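Local coordinates for protein poly-beta-hydroxybuterate polymerase (Cupriavidus necator, PDB 5T6O) that polymerises 3-hydroxybutyryl-CoA into polyhydroxybutyrate without a template, this chain being the catalytic domain of the class I synthase, at residues A[110-115]-A[139-144]; A[38-43]-A[114-119]; A[96-101]-A[126-131]; A[25-30]-A[69-74]. The protein carries 1 engineered substitution. One frame throughout, in Å; residues are numbered along the deposited sequence. Where two conformers were deposited one is given.

In the fold
Interactions 1, 2 and 4 lie in one mixed sheet, whose successive strands here are 140-146, 113-118, 40-43, 72-77 and 23-28. Interactions 1 and 2 share strand 113-118, and their centres are 8 Å apart. Interaction 2 is joined to interaction 4 through strands 40-43 and 72-77, with centres 10 Å apart. Interaction 3 packs two helices about 11 Å from the centres of interactions 1 and 2, and Leu-129 and Ile-101 reach from it to the strands. Along the chain the segments of interaction 2 alternate with those of 4 and 3, and those of 3 with those of 1, while interaction 4 closes before 3 and 1 open. Together they define the core of an alpha/beta hydrolase domain, with strand 23-28 added antiparallel beside strand 72-77.

Interaction 1. Residues A[110-115]-A[139-144]; sequences QDKINV and PAASVT
Lys-112 and Ile-113 meet residues 139-141 just ahead of the paired parallel strands 113-115 and 142-144, whose short axes are 23° apart. The side chain of Lys-112 runs along the neighbouring segment. Its CB lies 3.7 Å from the backbone N of Ala-141, CG passes the carbonyl O of Pro-139 at 4.1 Å, and CD comes to 3.9 Å from Ala-140 O. After this extended run the chain bends at its last torsion (chi4 -63°), and NZ ends hydrogen-bonded to the backbone O of His-138.

Backbone bonds fix the register. Ile-113 N donates to Pro-139 O, and Ile-113 O accepts from Ala-141 N at 2.7 Å. Val-115 then takes over, bonded through its N to Ser-142 O and through its O to Thr-144 N. Ala-140 pairs with Ile-113 and Val-143 with Val-115, which puts one residue more between partners on the second strand and coincides with the corner at Ala-141.

Beside that corner, Ser-142 OG donates to Asn-114 OD1 over 2.7 Å. The hydroxyl stands well above the amide carbonyl plane, 61° out of it. OG also accepts from a water that donates to Val-115 O at 2.9 Å and is hydrogen-bonded to Thr-144 OG1, whose further partner is Trp-351. On the other face Val-115 CG2 sits 3.7 Å from Val-143 CG2, a doubtful contact because Val-115 was deposited in two conformers.

Helix 120-134 links these adjacent strands and packs on their valine-bearing face, a beta-alpha-beta crossover of the alpha/beta hydrolase fold.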
# COMPACT_ATOMS: atom_id res chain seq x y z
N GLN A 110 -41.24 6.86 -25.18
CA GLN A 110 -40.54 5.63 -25.48
C GLN A 110 -40.81 4.57 -24.42
O GLN A 110 -41.05 4.89 -23.26
CB GLN A 110 -39.03 5.88 -25.57
CG GLN A 110 -38.62 6.66 -26.78
CD GLN A 110 -38.70 5.81 -28.03
OE1 GLN A 110 -38.07 4.76 -28.12
NE2 GLN A 110 -39.49 6.26 -28.99
N ASP A 111 -40.72 3.31 -24.84
CA ASP A 111 -40.88 2.21 -23.89
C ASP A 111 -39.71 2.14 -22.91
O ASP A 111 -39.89 1.76 -21.74
CB ASP A 111 -41.04 0.90 -24.65
CG ASP A 111 -41.30 -0.28 -23.73
OD1 ASP A 111 -42.03 -0.09 -22.73
OD2 ASP A 111 -40.78 -1.38 -24.00
N LYS A 112 -38.51 2.50 -23.36
CA LYS A 112 -37.31 2.45 -22.53
C LYS A 112 -36.46 3.69 -22.78
O LYS A 112 -36.45 4.25 -23.88
CB LYS A 112 -36.47 1.19 -22.81
CG LYS A 112 -37.21 -0.12 -22.51
CD LYS A 112 -36.30 -1.33 -22.72
CE LYS A 112 -37.07 -2.64 -22.58
NZ LYS A 112 -37.62 -2.82 -21.22
N ILE A 113 -35.73 4.10 -21.73
CA ILE A 113 -34.80 5.21 -21.79
C ILE A 113 -33.42 4.71 -21.37
O ILE A 113 -33.26 3.66 -20.74
CB ILE A 113 -35.24 6.40 -20.90
CG1 ILE A 113 -35.14 6.03 -19.41
CG2 ILE A 113 -36.65 6.85 -21.28
CD1 ILE A 113 -35.50 7.18 -18.47
N ASN A 114 -32.40 5.48 -21.74
CA ASN A 114 -31.07 5.25 -21.21
C ASN A 114 -30.90 6.05 -19.93
O ASN A 114 -31.48 7.13 -19.78
CB ASN A 114 -30.00 5.65 -22.23
CG ASN A 114 -29.95 4.68 -23.39
OD1 ASN A 114 -30.09 3.47 -23.21
ND2 ASN A 114 -29.76 5.21 -24.59
N VAL A 115 -30.16 5.50 -18.97
CA VAL A 115 -29.92 6.23 -17.73
C VAL A 115 -28.43 6.26 -17.43
O VAL A 115 -27.65 5.38 -17.83
CB VAL A 115 -30.70 5.66 -16.52
CG1 VAL A 115 -32.18 5.46 -16.86
CG2 VAL A 115 -30.07 4.38 -16.02
N PRO A 139 -37.76 -0.08 -17.10
CA PRO A 139 -37.86 1.13 -17.93
C PRO A 139 -36.56 1.54 -18.60
O PRO A 139 -36.58 2.51 -19.37
CB PRO A 139 -38.30 2.20 -16.93
CG PRO A 139 -37.65 1.76 -15.64
CD PRO A 139 -37.73 0.24 -15.66
N ALA A 140 -35.44 0.87 -18.33
CA ALA A 140 -34.13 1.28 -18.84
C ALA A 140 -33.67 0.35 -19.95
O ALA A 140 -33.73 -0.88 -19.81
CB ALA A 140 -33.09 1.31 -17.72
N ALA A 141 -33.19 0.95 -21.04
CA ALA A 141 -32.54 0.20 -22.12
C ALA A 141 -31.10 -0.13 -21.77
O ALA A 141 -30.59 -1.20 -22.14
CB ALA A 141 -32.59 1.00 -23.42
N SER A 142 -30.43 0.77 -21.05
CA SER A 142 -29.03 0.62 -20.69
C SER A 142 -28.76 1.55 -19.52
O SER A 142 -29.54 2.46 -19.25
CB SER A 142 -28.12 0.93 -21.87
OG SER A 142 -27.98 2.34 -22.04
N VAL A 143 -27.64 1.30 -18.84
CA VAL A 143 -27.22 2.05 -17.66
C VAL A 143 -25.76 2.42 -17.83
O VAL A 143 -24.95 1.57 -18.22
CB VAL A 143 -27.42 1.24 -16.37
CG1 VAL A 143 -26.85 2.01 -15.17
CG2 VAL A 143 -28.90 0.92 -16.16
N THR A 144 -25.42 3.67 -17.55
CA THR A 144 -24.03 4.13 -17.50
C THR A 144 -23.72 4.51 -16.06
O THR A 144 -24.35 5.41 -15.50
CB THR A 144 -23.81 5.31 -18.45
OG1 THR A 144 -24.08 4.89 -19.80
CG2 THR A 144 -22.37 5.82 -18.36
O HOH W 1 -26.79 4.45 -20.45

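Interaction 2. Residues A[38-43]-A[114-119]; sequences RPLLMV and NVLGFA. Engineered in segment 114-119: Ala-119 (natural residue Cys).
Leu-40 turns its CD1 across onto strand 113-118, whereas Met-42, two residues on, crosses obliquely beside Leu-116. Leu-40 has CG anti to its own N (chi1 174°), and the next torsion carries CD1 over the neighbouring backbone, 3.7 Å from Asn-114 CB and 4.0 Å from Leu-116 CB. Met-42 points the same way out of the sheet, and its CG meets Leu-116 CD2 at 4.1 Å. Leu-40, Met-42, Asn-114 and Leu-116 thus share one face, on which Trp-351 of helix 348-358 touches both leucines.

Leu-41 and Val-43 project from the other face. Val-43 is paired with Gly-117, and its CB comes 3.6 Å from Leu-116 O.

Five backbone bonds run from Asn-114 N with Pro-39 O to Phe-118 N with Val-43 O, and the short axes diverge by only 19°. At the starting end a water donates to Arg-38 O and accepts from Asn-114 ND2, at 2.9 Å in each case; OD1 of that amide is held by Ser-142.

Beyond the pairing, the CB of Ala-119, engineered in place of the natural Cys, lies over the centre of the Phe-118 ring. Its positive phi (59°) and the helix that follows are consistent with the strand-turn-helix nucleophile elbow of alpha/beta hydrolases.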
# COMPACT_ATOMS: atom_id res chain seq x y z
N ARG A 38 -34.30 7.16 -28.13
CA ARG A 38 -34.29 7.01 -26.68
C ARG A 38 -33.46 8.11 -26.03
O ARG A 38 -32.28 8.30 -26.41
CB ARG A 38 -33.73 5.65 -26.28
CG ARG A 38 -34.52 4.47 -26.83
CD ARG A 38 -34.09 3.19 -26.14
NE ARG A 38 -34.90 2.05 -26.56
CZ ARG A 38 -34.45 1.07 -27.33
NH1 ARG A 38 -33.20 1.09 -27.75
NH2 ARG A 38 -35.26 0.07 -27.67
N PRO A 39 -34.02 8.84 -25.07
CA PRO A 39 -33.26 9.89 -24.40
C PRO A 39 -32.36 9.31 -23.31
O PRO A 39 -32.46 8.13 -22.96
CB PRO A 39 -34.37 10.76 -23.79
CG PRO A 39 -35.43 9.76 -23.44
CD PRO A 39 -35.40 8.72 -24.56
N LEU A 40 -31.51 10.17 -22.76
CA LEU A 40 -30.65 9.81 -21.64
C LEU A 40 -31.05 10.62 -20.41
O LEU A 40 -31.06 11.85 -20.46
CB LEU A 40 -29.17 10.07 -21.97
CG LEU A 40 -28.20 9.85 -20.80
CD1 LEU A 40 -28.10 8.36 -20.48
CD2 LEU A 40 -26.82 10.42 -21.16
N LEU A 41 -31.35 9.92 -19.31
CA LEU A 41 -31.63 10.57 -18.03
C LEU A 41 -30.39 10.49 -17.15
O LEU A 41 -29.93 9.39 -16.81
CB LEU A 41 -32.84 9.92 -17.33
CG LEU A 41 -33.02 10.33 -15.86
CD1 LEU A 41 -33.45 11.80 -15.74
CD2 LEU A 41 -34.03 9.41 -15.15
N MET A 42 -29.85 11.64 -16.79
CA MET A 42 -28.69 11.71 -15.91
C MET A 42 -29.12 11.90 -14.46
O MET A 42 -29.91 12.81 -14.16
CB MET A 42 -27.77 12.86 -16.33
CG MET A 42 -27.18 12.72 -17.71
SD MET A 42 -25.88 13.96 -17.87
CE MET A 42 -25.33 13.63 -19.54
N VAL A 43 -28.58 11.06 -13.58
CA VAL A 43 -28.81 11.17 -12.14
C VAL A 43 -27.48 11.55 -11.48
O VAL A 43 -26.62 10.68 -11.26
CB VAL A 43 -29.38 9.88 -11.53
CG1 VAL A 43 -29.61 10.05 -10.01
CG2 VAL A 43 -30.69 9.50 -12.25
N ASN A 114 -32.40 5.48 -21.74
CA ASN A 114 -31.07 5.25 -21.21
C ASN A 114 -30.90 6.05 -19.93
O ASN A 114 -31.48 7.13 -19.78
CB ASN A 114 -30.00 5.65 -22.23
CG ASN A 114 -29.95 4.68 -23.39
OD1 ASN A 114 -30.09 3.47 -23.21
ND2 ASN A 114 -29.76 5.21 -24.59
N VAL A 115 -30.16 5.50 -18.97
CA VAL A 115 -29.92 6.23 -17.73
C VAL A 115 -28.43 6.26 -17.43
O VAL A 115 -27.65 5.38 -17.83
CB VAL A 115 -30.70 5.66 -16.52
CG1 VAL A 115 -32.18 5.46 -16.86
CG2 VAL A 115 -30.07 4.38 -16.02
N LEU A 116 -28.03 7.30 -16.71
CA LEU A 116 -26.65 7.51 -16.28
C LEU A 116 -26.67 7.94 -14.82
O LEU A 116 -27.54 8.70 -14.39
CB LEU A 116 -25.95 8.58 -17.15
CG LEU A 116 -24.56 9.11 -16.74
CD1 LEU A 116 -23.83 9.65 -17.98
CD2 LEU A 116 -24.63 10.20 -15.66
N GLY A 117 -25.71 7.43 -14.06
CA GLY A 117 -25.46 7.94 -12.72
C GLY A 117 -24.00 8.31 -12.58
O GLY A 117 -23.13 7.76 -13.26
N PHE A 118 -23.74 9.29 -11.71
CA PHE A 118 -22.37 9.71 -11.39
C PHE A 118 -22.21 9.70 -9.87
O PHE A 118 -23.00 10.32 -9.16
CB PHE A 118 -22.07 11.11 -11.94
CG PHE A 118 -20.73 11.66 -11.50
CD1 PHE A 118 -19.57 10.92 -11.69
CD2 PHE A 118 -20.62 12.91 -10.92
CE1 PHE A 118 -18.34 11.41 -11.31
CE2 PHE A 118 -19.39 13.41 -10.52
CZ PHE A 118 -18.25 12.66 -10.72
N ALA A 119 -21.21 8.97 -9.38
CA ALA A 119 -20.88 8.95 -7.94
C ALA A 119 -22.11 8.44 -7.19
O ALA A 119 -22.71 7.44 -7.60
CB ALA A 119 -20.38 10.32 -7.51
O HOH W 2 -29.73 8.04 -25.07

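Interaction 3. Residues A[96-101]-A[126-131]; sequences AAIRAI and STALAV. With SO4 (sulfate ion), chain C.
Ala-97 and Ala-128 meet methyl to methyl, CB to CB 3.6 Å, where helices 89-108 and 120-134 cross. Ile-98 flanks this point: its CG1 lies 3.8 Å from Ala-128 CB, and its CD1 reaches CG1 of Val-131 at 3.8 Å, the two side chains crossing at about a right angle. A turn further along, Ile-101 sends CD1 to CD2 of Leu-129 at 3.9 Å. No hydrogen bond joins the segments, and every touching side chain is apolar and buried.

With an alanine on each helix at the crossing, the short axes approach to 9.1 Å at a signed angle of -70°, a spacing consistent with small residues at this point. Helix 89-108 also carries a wider pi-type turn at 96-98, just where Ala-97 and Ile-98 make contact.

Farther out, Arg-99 takes no part in the crossing. Its chain bends at chi2 (64°), and the guanidinium presents an edge to a sulfate ion, probably from the crystallisation liquor. Arg-99 NE donates to O2 of the sulfate at 2.8 Å and Arg-99 NH1 to its O4 at 2.9 Å, both bonds nearly straight. Asn-20 also binds the ion, while NH2 of Arg-99 forms a salt bridge with Glu-102.

Both helices rest on the same side of the central sheet: Leu-129 packs on Ala-140 and Val-143 of strand 140-146, and Ile-101 touches Leu-41 of strand 40-43 and nearby Pro-139.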
# COMPACT_ATOMS: atom_id res chain seq x y z
N ALA A 96 -37.68 10.74 -6.13
CA ALA A 96 -36.76 11.43 -7.02
C ALA A 96 -36.24 10.50 -8.11
O ALA A 96 -36.46 10.76 -9.29
CB ALA A 96 -35.61 12.06 -6.23
N ALA A 97 -35.56 9.41 -7.74
CA ALA A 97 -34.97 8.55 -8.77
C ALA A 97 -36.05 7.85 -9.60
O ALA A 97 -36.06 7.95 -10.83
CB ALA A 97 -34.03 7.53 -8.14
N ILE A 98 -36.94 7.11 -8.93
CA ILE A 98 -37.99 6.41 -9.66
C ILE A 98 -38.93 7.41 -10.32
O ILE A 98 -39.32 7.25 -11.48
CB ILE A 98 -38.73 5.44 -8.72
CG1 ILE A 98 -37.80 4.30 -8.30
CG2 ILE A 98 -39.97 4.87 -9.39
CD1 ILE A 98 -38.43 3.30 -7.33
N ARG A 99 -39.27 8.49 -9.61
CA ARG A 99 -40.12 9.53 -10.18
C ARG A 99 -39.49 10.14 -11.44
O ARG A 99 -40.19 10.36 -12.44
CB ARG A 99 -40.40 10.61 -9.13
CG ARG A 99 -41.44 11.67 -9.53
CD ARG A 99 -42.82 11.06 -9.74
NE ARG A 99 -43.86 12.09 -9.64
CZ ARG A 99 -44.79 12.32 -10.57
NH1 ARG A 99 -45.67 13.29 -10.39
NH2 ARG A 99 -44.84 11.58 -11.67
N ALA A 100 -38.18 10.41 -11.41
CA ALA A 100 -37.54 11.02 -12.57
C ALA A 100 -37.54 10.08 -13.76
O ALA A 100 -37.73 10.51 -14.91
CB ALA A 100 -36.10 11.42 -12.24
N ILE A 101 -37.32 8.79 -13.52
CA ILE A 101 -37.42 7.80 -14.59
C ILE A 101 -38.81 7.83 -15.21
O ILE A 101 -38.96 7.82 -16.44
CB ILE A 101 -37.06 6.40 -14.06
CG1 ILE A 101 -35.57 6.35 -13.72
CG2 ILE A 101 -37.38 5.32 -15.09
CD1 ILE A 101 -35.20 5.11 -12.92
N SER A 126 -28.90 2.95 -9.47
CA SER A 126 -28.85 1.49 -9.50
C SER A 126 -29.84 0.89 -8.51
O SER A 126 -30.52 -0.10 -8.82
CB SER A 126 -27.43 1.00 -9.20
OG SER A 126 -26.53 1.47 -10.19
N THR A 127 -29.94 1.48 -7.31
CA THR A 127 -30.92 1.00 -6.34
C THR A 127 -32.34 1.14 -6.89
O THR A 127 -33.16 0.22 -6.78
CB THR A 127 -30.76 1.75 -5.02
OG1 THR A 127 -29.43 1.55 -4.53
CG2 THR A 127 -31.78 1.28 -3.98
N ALA A 128 -32.63 2.29 -7.52
CA ALA A 128 -33.96 2.54 -8.06
C ALA A 128 -34.33 1.51 -9.13
O ALA A 128 -35.46 1.01 -9.15
CB ALA A 128 -34.04 3.95 -8.64
N LEU A 129 -33.40 1.20 -10.04
CA LEU A 129 -33.71 0.23 -11.08
C LEU A 129 -33.86 -1.17 -10.49
O LEU A 129 -34.70 -1.95 -10.96
CB LEU A 129 -32.64 0.27 -12.17
CG LEU A 129 -32.73 1.51 -13.06
CD1 LEU A 129 -31.51 1.61 -13.95
CD2 LEU A 129 -34.00 1.48 -13.90
N ALA A 130 -33.09 -1.50 -9.45
CA ALA A 130 -33.28 -2.78 -8.78
C ALA A 130 -34.64 -2.85 -8.09
O ALA A 130 -35.29 -3.90 -8.10
CB ALA A 130 -32.15 -3.03 -7.78
N VAL A 131 -35.07 -1.74 -7.47
CA VAL A 131 -36.42 -1.69 -6.89
C VAL A 131 -37.46 -1.89 -7.98
O VAL A 131 -38.40 -2.69 -7.83
CB VAL A 131 -36.63 -0.37 -6.13
CG1 VAL A 131 -38.13 -0.14 -5.82
CG2 VAL A 131 -35.81 -0.37 -4.84
S SO4 C . -45.05 14.18 -6.93
O1 SO4 C . -46.17 13.27 -6.74
O2 SO4 C . -43.81 13.41 -7.12
O3 SO4 C . -44.92 15.06 -5.78
O4 SO4 C . -45.31 15.00 -8.11

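Interaction 4. Residues A[25-30]-A[69-74]; sequences LLQYKP and GHTVFL
Leu-26 and Leu-74 lie side by side and point the same way, with CD1 of Leu-26 4.1 Å from CD2 of Leu-74. Next to them the Tyr-28 ring turns its edge to the opposing strand: CE2 meets Leu-74 CB at 4.0 Å, and CD2 meets Val-72 CG1 at 3.8 Å. CG of Tyr-28 stands beside its own N (chi1 -68°), which brings the ring edge alongside Val-72 and Leu-74. A second apolar group gathers around Phe-73. Leu-25 crosses it and brings CD2 to 3.9 Å from Phe-73 CD1, while the aliphatic part of Gln-27 runs alongside the ring, its CG 3.6 Å from CE1. Ile-107 of helix 89-108 touches both Gln-27 and Phe-73.

Outside these groups the backbones pair antiparallel, the short axes at 158°. Leu-26 N donates to Leu-74 O at 2.8 Å and accepts through its own O from Leu-74 N, making a hydrogen-bonded pair. Gln-27 and Phe-73 form the adjacent non-hydrogen-bonded pair. Tyr-28 N then donates to Val-72 O, almost straight at 164°.

At the polar edge the strands part, and the direct return bond from Val-72 N is replaced by a water, which accepts from that N at 2.9 Å and donates to Tyr-28 O.

The chemistry implies a division of labour: main-chain bonds set the register, side chains join across it by apolar packing, and a single water carries the pairing on where the backbones diverge.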
# COMPACT_ATOMS: atom_id res chain seq x y z
N LEU A 25 -36.66 18.29 -12.76
CA LEU A 25 -36.21 17.58 -13.95
C LEU A 25 -35.87 18.61 -15.02
O LEU A 25 -36.74 19.39 -15.43
CB LEU A 25 -37.27 16.62 -14.47
CG LEU A 25 -36.73 15.69 -15.58
CD1 LEU A 25 -35.68 14.74 -15.02
CD2 LEU A 25 -37.88 14.92 -16.22
N LEU A 26 -34.61 18.64 -15.45
CA LEU A 26 -34.22 19.49 -16.58
C LEU A 26 -34.29 18.70 -17.87
O LEU A 26 -34.00 17.50 -17.90
CB LEU A 26 -32.81 20.04 -16.41
CG LEU A 26 -32.44 20.70 -15.07
CD1 LEU A 26 -31.06 21.38 -15.16
CD2 LEU A 26 -33.49 21.69 -14.65
N GLN A 27 -34.66 19.38 -18.95
CA GLN A 27 -34.57 18.85 -20.31
C GLN A 27 -33.83 19.87 -21.15
O GLN A 27 -34.18 21.05 -21.13
CB GLN A 27 -35.95 18.58 -20.94
CG GLN A 27 -35.86 18.02 -22.37
CD GLN A 27 -37.22 17.77 -23.00
OE1 GLN A 27 -37.31 17.45 -24.20
NE2 GLN A 27 -38.27 17.92 -22.22
N TYR A 28 -32.79 19.44 -21.85
CA TYR A 28 -31.97 20.39 -22.59
C TYR A 28 -32.47 20.60 -24.01
O TYR A 28 -33.03 19.70 -24.64
CB TYR A 28 -30.51 19.94 -22.57
CG TYR A 28 -29.96 20.05 -21.17
CD1 TYR A 28 -29.51 21.28 -20.68
CD2 TYR A 28 -29.95 18.96 -20.32
CE1 TYR A 28 -29.02 21.40 -19.39
CE2 TYR A 28 -29.49 19.08 -19.00
CZ TYR A 28 -29.02 20.30 -18.55
OH TYR A 28 -28.54 20.41 -17.27
N LYS A 29 -32.27 21.83 -24.51
CA LYS A 29 -32.66 22.17 -25.87
C LYS A 29 -31.81 21.39 -26.87
O LYS A 29 -30.59 21.28 -26.71
CB LYS A 29 -32.47 23.67 -26.12
CG LYS A 29 -32.98 24.17 -27.48
CD LYS A 29 -32.68 25.65 -27.66
CE LYS A 29 -32.87 26.10 -29.12
N PRO A 30 -32.42 20.83 -27.92
CA PRO A 30 -31.63 20.14 -28.95
C PRO A 30 -30.63 21.09 -29.59
O PRO A 30 -30.89 22.27 -29.78
CB PRO A 30 -32.69 19.70 -29.97
CG PRO A 30 -33.98 19.76 -29.27
CD PRO A 30 -33.86 20.81 -28.22
N GLY A 69 -26.32 14.14 -30.35
CA GLY A 69 -27.63 13.76 -30.81
C GLY A 69 -28.48 12.95 -29.86
O GLY A 69 -29.28 12.13 -30.31
N HIS A 70 -28.34 13.16 -28.55
CA HIS A 70 -29.24 12.56 -27.58
C HIS A 70 -30.07 13.64 -26.90
O HIS A 70 -29.56 14.73 -26.59
CB HIS A 70 -28.48 11.76 -26.51
CG HIS A 70 -27.64 10.65 -27.08
ND1 HIS A 70 -28.04 9.33 -27.05
CD2 HIS A 70 -26.44 10.68 -27.71
CE1 HIS A 70 -27.11 8.59 -27.62
NE2 HIS A 70 -26.13 9.38 -28.02
N THR A 71 -31.34 13.33 -26.67
CA THR A 71 -32.16 14.11 -25.75
C THR A 71 -31.70 13.81 -24.34
O THR A 71 -31.65 12.65 -23.93
CB THR A 71 -33.63 13.73 -25.92
OG1 THR A 71 -34.01 13.90 -27.30
CG2 THR A 71 -34.53 14.58 -25.01
N VAL A 72 -31.35 14.85 -23.58
CA VAL A 72 -30.82 14.68 -22.23
C VAL A 72 -31.81 15.26 -21.23
O VAL A 72 -32.22 16.43 -21.35
CB VAL A 72 -29.44 15.34 -22.08
CG1 VAL A 72 -28.96 15.26 -20.62
CG2 VAL A 72 -28.41 14.67 -23.01
N PHE A 73 -32.18 14.46 -20.24
CA PHE A 73 -32.89 14.89 -19.04
C PHE A 73 -31.94 14.77 -17.86
O PHE A 73 -31.01 13.96 -17.88
CB PHE A 73 -34.13 14.04 -18.77
CG PHE A 73 -35.20 14.14 -19.83
CD1 PHE A 73 -36.23 15.06 -19.70
CD2 PHE A 73 -35.22 13.25 -20.89
CE1 PHE A 73 -37.25 15.13 -20.65
CE2 PHE A 73 -36.24 13.32 -21.85
CZ PHE A 73 -37.25 14.26 -21.73
N LEU A 74 -32.17 15.58 -16.82
CA LEU A 74 -31.23 15.56 -15.70
C LEU A 74 -31.95 15.89 -14.40
O LEU A 74 -32.80 16.78 -14.35
CB LEU A 74 -30.06 16.54 -15.94
CG LEU A 74 -29.01 16.72 -14.83
CD1 LEU A 74 -27.64 17.01 -15.46
CD2 LEU A 74 -29.40 17.87 -13.87
O HOH W 3 -31.43 17.39 -25.00